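Local coordinates for protein 2,3-dihydroxybenzoate-AMP ligase (Bacillus subtilis, PDB 1MDF) that belongs to the ANL superfamily of AMP-binding enzymes, with a large N-terminal part and a smaller C-terminal domain, at residues T378-T383 against G412-L417; F186-G191 against G331-L336; L278-A283 against A308-E313. All blocks are in the same frame, centred on the assembly; numbering follows the deposited sequence.

Contact 2 is the most buried of the three, near the centre of the molecule, while contacts 1 and 3 lie farther out and are partly open. Contact 1 joins neighbouring strands of a four-stranded antiparallel sheet by backbone hydrogen bonds. Contacts 2 and 3 have no such bonds between their segments and rest on van der Waals touch: in contact 2 a hairpin turn meets the start of a glycine-rich loop, and in contact 3 a helix start meets the loop after a neighbouring strand. Contacts 1 and 2 touch through Thr383 and Leu336 and through Asp413 and Met332, whereas contact 3, nested inside the loop closed by contact 2, touches neither.

Contact 1 (T378-T383 against G412-L417); sequences TGHLLT and GDIVRL
In the antiparallel sheet that strand 378-384 shares with strand 409-417, Gly379 and Val415 form a hydrogen-bonded pair. Gly379 N gives its hydrogen to Val415 O at 2.8 Å, and Val415 N returns a bond of 2.9 Å to Gly379 O. Each runs close to the line of its acceptor's C=O bond. A third bond, from Leu381 N to Asp413 O at 3.2 Å, is the straightest at the hydrogen (168°), although the donor stands tilted from the carbonyl plane. The segments are strongly twisted, their N-to-C directions 123° apart. Strand 362-363 and strand 423-428 complete this four-stranded sheet, consistent with the distorted beta-barrel part of the ANL large domain. Asp413 lies in the TGD sequence motif of the family; its OD2 forms a salt bridge with Arg428 while OD1 bonds to Thr411, so both carboxylate oxygens are held.

One face carries Thr378, His380 and Ile414. Thr378 CG2 and Ile414 CG2 press methyl to methyl at 3.4 Å, each branch standing opposite its own main-chain nitrogen. The His380 side chain runs beside that of Ile414 and points the same way, with ND1 4.0 Å from Ile414 CG1. A water lies 3.2 Å from His380 ND1 and makes a weak bond to Asp413 O, linking the imidazole to the facing strand; NE2 of the same ring is bonded to Asp368, so contacts at both nitrogens limit its rotation. On the face that holds Val415, Leu381 CB lies 4.1 Å from Val415 CG2, and with CG opposite the main-chain nitrogen (chi1 180°) Leu381 CD1 comes against the same methyl. Beyond them Leu381 packs on Phe330 of strand 325-332, and Val415 on Ile423.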
loop_
_atom_site.group_PDB
_atom_site.type_symbol
_atom_site.label_atom_id
_atom_site.label_comp_id
_atom_site.label_asym_id
_atom_site.label_seq_id
_atom_site.Cartn_x
_atom_site.Cartn_y
_atom_site.Cartn_z
ATOM N N THR A 378 19.127 -8.540 -14.747
ATOM C CA THR A 378 18.078 -8.761 -13.767
ATOM C C THR A 378 18.651 -9.383 -12.502
ATOM O O THR A 378 19.645 -10.098 -12.550
ATOM C CB THR A 378 16.982 -9.677 -14.352
ATOM O OG1 THR A 378 16.096 -8.895 -15.165
ATOM C CG2 THR A 378 16.200 -10.373 -13.251
ATOM N N GLY A 379 18.021 -9.095 -11.369
ATOM C CA GLY A 379 18.491 -9.638 -10.107
ATOM C C GLY A 379 17.663 -9.219 -8.903
ATOM O O GLY A 379 16.657 -8.524 -9.037
ATOM N N HIS A 380 18.100 -9.651 -7.727
ATOM C CA HIS A 380 17.431 -9.343 -6.468
ATOM C C HIS A 380 17.706 -7.909 -6.022
ATOM O O HIS A 380 18.861 -7.477 -5.990
ATOM C CB HIS A 380 17.912 -10.313 -5.397
ATOM C CG HIS A 380 17.711 -11.749 -5.760
ATOM N ND1 HIS A 380 16.471 -12.347 -5.768
ATOM C CD2 HIS A 380 18.595 -12.708 -6.125
ATOM C CE1 HIS A 380 16.597 -13.615 -6.117
ATOM N NE2 HIS A 380 17.875 -13.860 -6.339
ATOM N N LEU A 381 16.641 -7.186 -5.664
ATOM C CA LEU A 381 16.740 -5.786 -5.235
ATOM C C LEU A 381 16.969 -5.572 -3.748
ATOM O O LEU A 381 16.325 -6.196 -2.905
ATOM C CB LEU A 381 15.480 -5.014 -5.630
ATOM C CG LEU A 381 15.456 -3.531 -5.229
ATOM C CD1 LEU A 381 16.501 -2.769 -6.046
ATOM C CD2 LEU A 381 14.070 -2.940 -5.454
ATOM N N LEU A 382 17.908 -4.690 -3.438
ATOM C CA LEU A 382 18.220 -4.324 -2.063
ATOM C C LEU A 382 18.293 -2.804 -2.079
ATOM O O LEU A 382 18.788 -2.219 -3.033
ATOM C CB LEU A 382 19.560 -4.920 -1.597
ATOM C CG LEU A 382 19.681 -6.444 -1.489
ATOM C CD1 LEU A 382 19.852 -7.025 -2.868
ATOM C CD2 LEU A 382 20.871 -6.823 -0.652
ATOM N N THR A 383 17.787 -2.163 -1.034
ATOM C CA THR A 383 17.799 -0.712 -0.976
ATOM C C THR A 383 18.149 -0.240 0.422
ATOM O O THR A 383 18.028 -0.994 1.386
ATOM C CB THR A 383 16.426 -0.150 -1.354
ATOM O OG1 THR A 383 16.474 1.281 -1.381
ATOM C CG2 THR A 383 15.388 -0.601 -0.346
ATOM N N GLY A 412 12.812 -8.249 -1.824
ATOM C CA GLY A 412 12.129 -9.452 -2.258
ATOM C C GLY A 412 11.584 -9.369 -3.673
ATOM O O GLY A 412 10.851 -10.251 -4.117
ATOM N N ASP A 413 11.923 -8.298 -4.381
ATOM C CA ASP A 413 11.486 -8.137 -5.759
ATOM C C ASP A 413 12.668 -8.496 -6.648
ATOM O O ASP A 413 13.812 -8.516 -6.198
ATOM C CB ASP A 413 11.081 -6.695 -6.059
ATOM C CG ASP A 413 10.024 -6.171 -5.113
ATOM O OD1 ASP A 413 10.385 -5.434 -4.174
ATOM O OD2 ASP A 413 8.834 -6.495 -5.303
ATOM N N ILE A 414 12.376 -8.801 -7.904
ATOM C CA ILE A 414 13.397 -9.120 -8.885
ATOM C C ILE A 414 13.246 -8.019 -9.912
ATOM O O ILE A 414 12.171 -7.832 -10.480
ATOM C CB ILE A 414 13.152 -10.503 -9.515
ATOM C CG1 ILE A 414 13.636 -11.581 -8.538
ATOM C CG2 ILE A 414 13.854 -10.616 -10.858
ATOM C CD1 ILE A 414 13.212 -12.963 -8.900
ATOM N N VAL A 415 14.317 -7.271 -10.127
ATOM C CA VAL A 415 14.274 -6.159 -11.056
ATOM C C VAL A 415 15.576 -6.013 -11.820
ATOM O O VAL A 415 16.530 -6.772 -11.624
ATOM C CB VAL A 415 14.021 -4.824 -10.302
ATOM C CG1 VAL A 415 12.948 -5.013 -9.235
ATOM C CG2 VAL A 415 15.316 -4.330 -9.660
ATOM N N ARG A 416 15.590 -5.014 -12.696
ATOM C CA ARG A 416 16.750 -4.684 -13.496
ATOM C C ARG A 416 16.734 -3.170 -13.538
ATOM O O ARG A 416 15.706 -2.560 -13.842
ATOM C CB ARG A 416 16.640 -5.247 -14.922
ATOM C CG ARG A 416 15.708 -4.483 -15.868
ATOM C CD ARG A 416 16.037 -4.804 -17.317
ATOM N NE ARG A 416 15.511 -3.825 -18.275
ATOM C CZ ARG A 416 14.263 -3.811 -18.736
ATOM N NH1 ARG A 416 13.396 -4.727 -18.324
ATOM N NH2 ARG A 416 13.887 -2.897 -19.622
ATOM N N LEU A 417 17.861 -2.557 -13.203
ATOM C CA LEU A 417 17.927 -1.114 -13.227
ATOM C C LEU A 417 18.083 -0.691 -14.663
ATOM O O LEU A 417 18.749 -1.360 -15.449
ATOM C CB LEU A 417 19.107 -0.610 -12.398
ATOM C CG LEU A 417 18.967 -0.859 -10.897
ATOM C CD1 LEU A 417 20.210 -0.386 -10.176
ATOM C CD2 LEU A 417 17.737 -0.134 -10.375
HETATM O O HOH W 1 14.567 -10.723 -3.850
#

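Contact 2 (F186-G191 against G331-L336); sequences FLQLSG and GMAEGL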
loop_
_atom_site.group_PDB
_atom_site.type_symbol
_atom_site.label_atom_id
_atom_site.label_comp_id
_atom_site.label_asym_id
_atom_site.label_seq_id
_atom_site.Cartn_x
_atom_site.Cartn_y
_atom_site.Cartn_z
ATOM N N PHE A 186 4.427 4.911 14.395
ATOM C CA PHE A 186 3.422 3.869 14.186
ATOM C C PHE A 186 4.017 2.603 13.582
ATOM O O PHE A 186 5.179 2.581 13.172
ATOM C CB PHE A 186 2.309 4.387 13.277
ATOM C CG PHE A 186 2.769 4.723 11.892
ATOM C CD1 PHE A 186 3.125 3.713 10.999
ATOM C CD2 PHE A 186 2.871 6.049 11.483
ATOM C CE1 PHE A 186 3.577 4.019 9.715
ATOM C CE2 PHE A 186 3.321 6.367 10.202
ATOM C CZ PHE A 186 3.676 5.352 9.317
ATOM N N LEU A 187 3.206 1.555 13.521
ATOM C CA LEU A 187 3.645 0.280 12.968
ATOM C C LEU A 187 2.836 -0.061 11.730
ATOM O O LEU A 187 1.608 -0.066 11.760
ATOM C CB LEU A 187 3.492 -0.844 14.004
ATOM C CG LEU A 187 4.279 -0.683 15.304
ATOM C CD1 LEU A 187 3.993 -1.848 16.229
ATOM C CD2 LEU A 187 5.759 -0.590 14.988
ATOM N N GLN A 188 3.540 -0.337 10.640
ATOM C CA GLN A 188 2.903 -0.691 9.385
ATOM C C GLN A 188 2.922 -2.195 9.215
ATOM O O GLN A 188 3.479 -2.907 10.040
ATOM C CB GLN A 188 3.630 -0.024 8.217
ATOM C CG GLN A 188 2.884 1.164 7.657
ATOM C CD GLN A 188 1.586 0.756 7.013
ATOM O OE1 GLN A 188 0.751 1.596 6.689
ATOM N NE2 GLN A 188 1.407 -0.543 6.819
ATOM N N LEU A 189 2.313 -2.686 8.146
ATOM C CA LEU A 189 2.296 -4.116 7.905
ATOM C C LEU A 189 2.985 -4.379 6.579
ATOM O O LEU A 189 2.658 -3.758 5.573
ATOM C CB LEU A 189 0.852 -4.630 7.862
ATOM C CG LEU A 189 -0.168 -4.024 8.835
ATOM C CD1 LEU A 189 -1.444 -4.840 8.772
ATOM C CD2 LEU A 189 0.363 -4.020 10.254
ATOM N N SER A 190 3.958 -5.280 6.580
ATOM C CA SER A 190 4.660 -5.615 5.349
ATOM C C SER A 190 3.627 -6.159 4.369
ATOM O O SER A 190 2.498 -6.463 4.761
ATOM C CB SER A 190 5.738 -6.663 5.621
ATOM O OG SER A 190 5.202 -7.752 6.360
ATOM N N GLY A 191 4.002 -6.281 3.099
ATOM C CA GLY A 191 3.058 -6.774 2.108
ATOM C C GLY A 191 3.498 -7.982 1.297
ATOM O O GLY A 191 3.199 -8.064 0.103
ATOM N N GLY A 331 6.447 1.158 -4.676
ATOM C CA GLY A 331 6.946 1.387 -3.342
ATOM C C GLY A 331 6.757 0.162 -2.484
ATOM O O GLY A 331 6.264 -0.864 -2.959
ATOM N N MET A 332 7.156 0.276 -1.224
ATOM C CA MET A 332 7.036 -0.802 -0.254
ATOM C C MET A 332 6.826 -0.139 1.096
ATOM O O MET A 332 7.274 0.981 1.302
ATOM C CB MET A 332 8.309 -1.660 -0.258
ATOM C CG MET A 332 9.618 -0.876 -0.219
ATOM S SD MET A 332 11.007 -1.823 -0.921
ATOM C CE MET A 332 10.690 -1.558 -2.684
ATOM N N ALA A 333 6.134 -0.815 2.005
ATOM C CA ALA A 333 5.868 -0.247 3.321
ATOM C C ALA A 333 7.118 -0.259 4.200
ATOM O O ALA A 333 7.139 0.339 5.277
ATOM C CB ALA A 333 4.740 -1.014 3.998
ATOM N N GLU A 334 8.161 -0.942 3.738
ATOM C CA GLU A 334 9.412 -1.011 4.489
ATOM C C GLU A 334 10.239 0.236 4.223
ATOM O O GLU A 334 11.198 0.511 4.938
ATOM C CB GLU A 334 10.229 -2.250 4.090
ATOM C CG GLU A 334 9.759 -3.566 4.696
ATOM C CD GLU A 334 8.627 -4.205 3.922
ATOM O OE1 GLU A 334 8.239 -3.669 2.867
ATOM O OE2 GLU A 334 8.130 -5.255 4.367
ATOM N N GLY A 335 9.870 0.985 3.189
ATOM C CA GLY A 335 10.605 2.193 2.863
ATOM C C GLY A 335 10.536 2.659 1.417
ATOM O O GLY A 335 9.520 3.195 0.981
ATOM N N LEU A 336 11.623 2.448 0.681
ATOM C CA LEU A 336 11.744 2.857 -0.717
ATOM C C LEU A 336 10.474 2.952 -1.564
ATOM O O LEU A 336 9.680 2.014 -1.617
ATOM C CB LEU A 336 12.743 1.944 -1.441
ATOM C CG LEU A 336 12.847 2.161 -2.959
ATOM C CD1 LEU A 336 13.335 3.576 -3.263
ATOM C CD2 LEU A 336 13.793 1.131 -3.551
#
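Glu334 OE2 is hydrogen-bonded to Tyr392 OH and also presses on Ser190, whose CB is 3.0 Å away. That is short for a carbon-oxygen approach, so its exact length is doubtful; OE2, rather than the flat of the carboxylate, is what approaches the serine CB. The Ser190 hydroxyl turns elsewhere: OG takes the position between the main-chain nitrogen and carbonyl carbon (chi1 50°), where it bonds to Lys198 N and stays 4.3 Å from Glu334 OE2. The glutamate chain reaches across by bending at chi2 (84°), which brings its carboxylate back toward the serine. Ile200 and Tyr409 also touch this side chain.

Ser190 opens the glycine-rich SGGSTGLSK segment, the P-loop-like signature of ANL enzymes, which runs from strand 184-189 to its antiparallel partner 199-203. The bond from OG to Lys198 N ties the two ends of that loop together. Ala333 and Glu334 are the corner residues of a type I turn from Met332 to Gly335, joining strands 325-332 and 335-339 of the large mixed sheet; Gly335 N bonds to Met332 O at 3.2 Å. With phi 155°, Gly335 takes a backbone shape in which a CB would be jammed against the carbonyl O of Glu334. The Ala333 methyl points at the other segment and rests 3.8 Å from Leu189 O, with the Gln188 side chain nearby. Ala333 O, for its part, receives a weak hydrogen bond from Arg202 NH1, a second link between the turn and strand 199-203.

Contact 3 (L278-A283 against A308-E313); sequences LVPPLA and AKFSAE
Pro280 turns the CG corner of its ring to the carbonyl oxygens of Ala308 and Lys309. Here strand 275-278, helix 280-291 and the parallel neighbouring strand 302-306 form a beta-alpha-beta crossover in the large mixed sheet, and the loop leaving the second strand folds back on the start of the helix. Pro280 CG makes the nearest approaches, 3.1 Å to Ala308 O and 3.3 Å to Lys309 O, while the Ala308 methyl lies 4.0 Å from the same CG. Val279 occupies the N-cap position, and its carbonyl O accepts the bond from Ala283 N at 3.0 Å, closing the first turn of the helix.

Phe310 adds a second apolar contact. With CG opposite the main-chain nitrogen (chi1 -169°), its ring lies against the helix, near Pro280 at CD1 and near Ala283 farther along; Val305, Met284 and Met287 also touch it. Lys309 starts away from segment 278-283, and its NZ bonds to Val425 O and forms a salt bridge with Glu443 of helix 442-449. The Ala283 methyl meets the ring obliquely, with CB 3.5 Å from Phe310 CE1 and 3.6 Å from Phe310 CZ.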
loop_
_atom_site.group_PDB
_atom_site.type_symbol
_atom_site.label_atom_id
_atom_site.label_comp_id
_atom_site.label_asym_id
_atom_site.label_seq_id
_atom_site.Cartn_x
_atom_site.Cartn_y
_atom_site.Cartn_z
ATOM N N LEU A 278 -4.572 3.664 -7.904
ATOM C CA LEU A 278 -5.148 2.345 -8.123
ATOM C C LEU A 278 -4.033 1.307 -8.190
ATOM O O LEU A 278 -2.855 1.647 -8.220
ATOM C CB LEU A 278 -5.907 2.309 -9.459
ATOM C CG LEU A 278 -6.735 3.501 -9.961
ATOM C CD1 LEU A 278 -7.187 3.222 -11.390
ATOM C CD2 LEU A 278 -7.937 3.744 -9.057
ATOM N N VAL A 279 -4.431 0.040 -8.194
ATOM C CA VAL A 279 -3.506 -1.074 -8.328
ATOM C C VAL A 279 -3.939 -1.715 -9.636
ATOM O O VAL A 279 -5.064 -1.507 -10.082
ATOM C CB VAL A 279 -3.638 -2.107 -7.181
ATOM C CG1 VAL A 279 -3.322 -1.440 -5.846
ATOM C CG2 VAL A 279 -5.025 -2.737 -7.191
ATOM N N PRO A 280 -3.061 -2.509 -10.259
ATOM C CA PRO A 280 -3.336 -3.187 -11.530
ATOM C C PRO A 280 -4.745 -3.754 -11.741
ATOM O O PRO A 280 -5.474 -3.278 -12.610
ATOM C CB PRO A 280 -2.246 -4.257 -11.587
ATOM C CG PRO A 280 -1.090 -3.552 -10.952
ATOM C CD PRO A 280 -1.735 -2.890 -9.740
ATOM N N PRO A 281 -5.152 -4.762 -10.948
ATOM C CA PRO A 281 -6.491 -5.324 -11.132
ATOM C C PRO A 281 -7.587 -4.272 -11.208
ATOM O O PRO A 281 -8.464 -4.352 -12.073
ATOM C CB PRO A 281 -6.663 -6.225 -9.916
ATOM C CG PRO A 281 -5.275 -6.628 -9.595
ATOM C CD PRO A 281 -4.511 -5.337 -9.756
ATOM N N LEU A 282 -7.535 -3.290 -10.306
ATOM C CA LEU A 282 -8.544 -2.226 -10.249
ATOM C C LEU A 282 -8.473 -1.289 -11.468
ATOM O O LEU A 282 -9.496 -0.781 -11.927
ATOM C CB LEU A 282 -8.384 -1.436 -8.935
ATOM C CG LEU A 282 -9.323 -0.286 -8.534
ATOM C CD1 LEU A 282 -10.760 -0.747 -8.490
ATOM C CD2 LEU A 282 -8.901 0.238 -7.172
ATOM N N ALA A 283 -7.268 -1.079 -11.996
ATOM C CA ALA A 283 -7.091 -0.220 -13.160
ATOM C C ALA A 283 -7.843 -0.815 -14.335
ATOM O O ALA A 283 -8.485 -0.094 -15.101
ATOM C CB ALA A 283 -5.624 -0.079 -13.505
ATOM N N ALA A 308 1.602 -3.364 -7.440
ATOM C CA ALA A 308 2.146 -4.461 -8.238
ATOM C C ALA A 308 2.359 -3.838 -9.615
ATOM O O ALA A 308 1.734 -2.824 -9.939
ATOM C CB ALA A 308 1.160 -5.627 -8.317
ATOM N N LYS A 309 3.232 -4.439 -10.418
ATOM C CA LYS A 309 3.542 -3.910 -11.735
ATOM C C LYS A 309 2.325 -3.786 -12.640
ATOM O O LYS A 309 1.483 -4.681 -12.703
ATOM C CB LYS A 309 4.603 -4.774 -12.415
ATOM C CG LYS A 309 5.067 -4.243 -13.766
ATOM C CD LYS A 309 6.161 -5.123 -14.358
ATOM C CE LYS A 309 6.694 -4.554 -15.662
ATOM N NZ LYS A 309 7.703 -5.455 -16.291
ATOM N N PHE A 310 2.250 -2.662 -13.340
ATOM C CA PHE A 310 1.165 -2.397 -14.264
ATOM C C PHE A 310 1.725 -2.638 -15.678
ATOM O O PHE A 310 2.342 -1.750 -16.278
ATOM C CB PHE A 310 0.685 -0.949 -14.081
ATOM C CG PHE A 310 -0.611 -0.632 -14.785
ATOM C CD1 PHE A 310 -1.674 -1.534 -14.772
ATOM C CD2 PHE A 310 -0.787 0.594 -15.414
ATOM C CE1 PHE A 310 -2.887 -1.217 -15.370
ATOM C CE2 PHE A 310 -1.997 0.919 -16.015
ATOM C CZ PHE A 310 -3.047 0.013 -15.991
ATOM N N SER A 311 1.522 -3.858 -16.176
ATOM C CA SER A 311 1.979 -4.296 -17.502
ATOM C C SER A 311 1.784 -3.230 -18.586
ATOM O O SER A 311 0.708 -2.651 -18.720
ATOM C CB SER A 311 1.246 -5.586 -17.902
ATOM O OG SER A 311 1.334 -6.568 -16.881
ATOM N N ALA A 312 2.832 -2.988 -19.366
ATOM C CA ALA A 312 2.799 -1.970 -20.411
ATOM C C ALA A 312 1.590 -2.054 -21.345
ATOM O O ALA A 312 1.058 -1.018 -21.757
ATOM C CB ALA A 312 4.092 -2.013 -21.222
ATOM N N GLU A 313 1.167 -3.276 -21.679
ATOM C CA GLU A 313 0.031 -3.490 -22.569
ATOM C C GLU A 313 -1.220 -2.770 -22.084
ATOM O O GLU A 313 -2.063 -2.377 -22.887
ATOM C CB GLU A 313 -0.253 -4.984 -22.710
ATOM C CG GLU A 313 -1.482 -5.339 -23.526
ATOM C CD GLU A 313 -1.508 -4.632 -24.860
ATOM O OE1 GLU A 313 -0.456 -4.619 -25.544
ATOM O OE2 GLU A 313 -2.584 -4.095 -25.217
#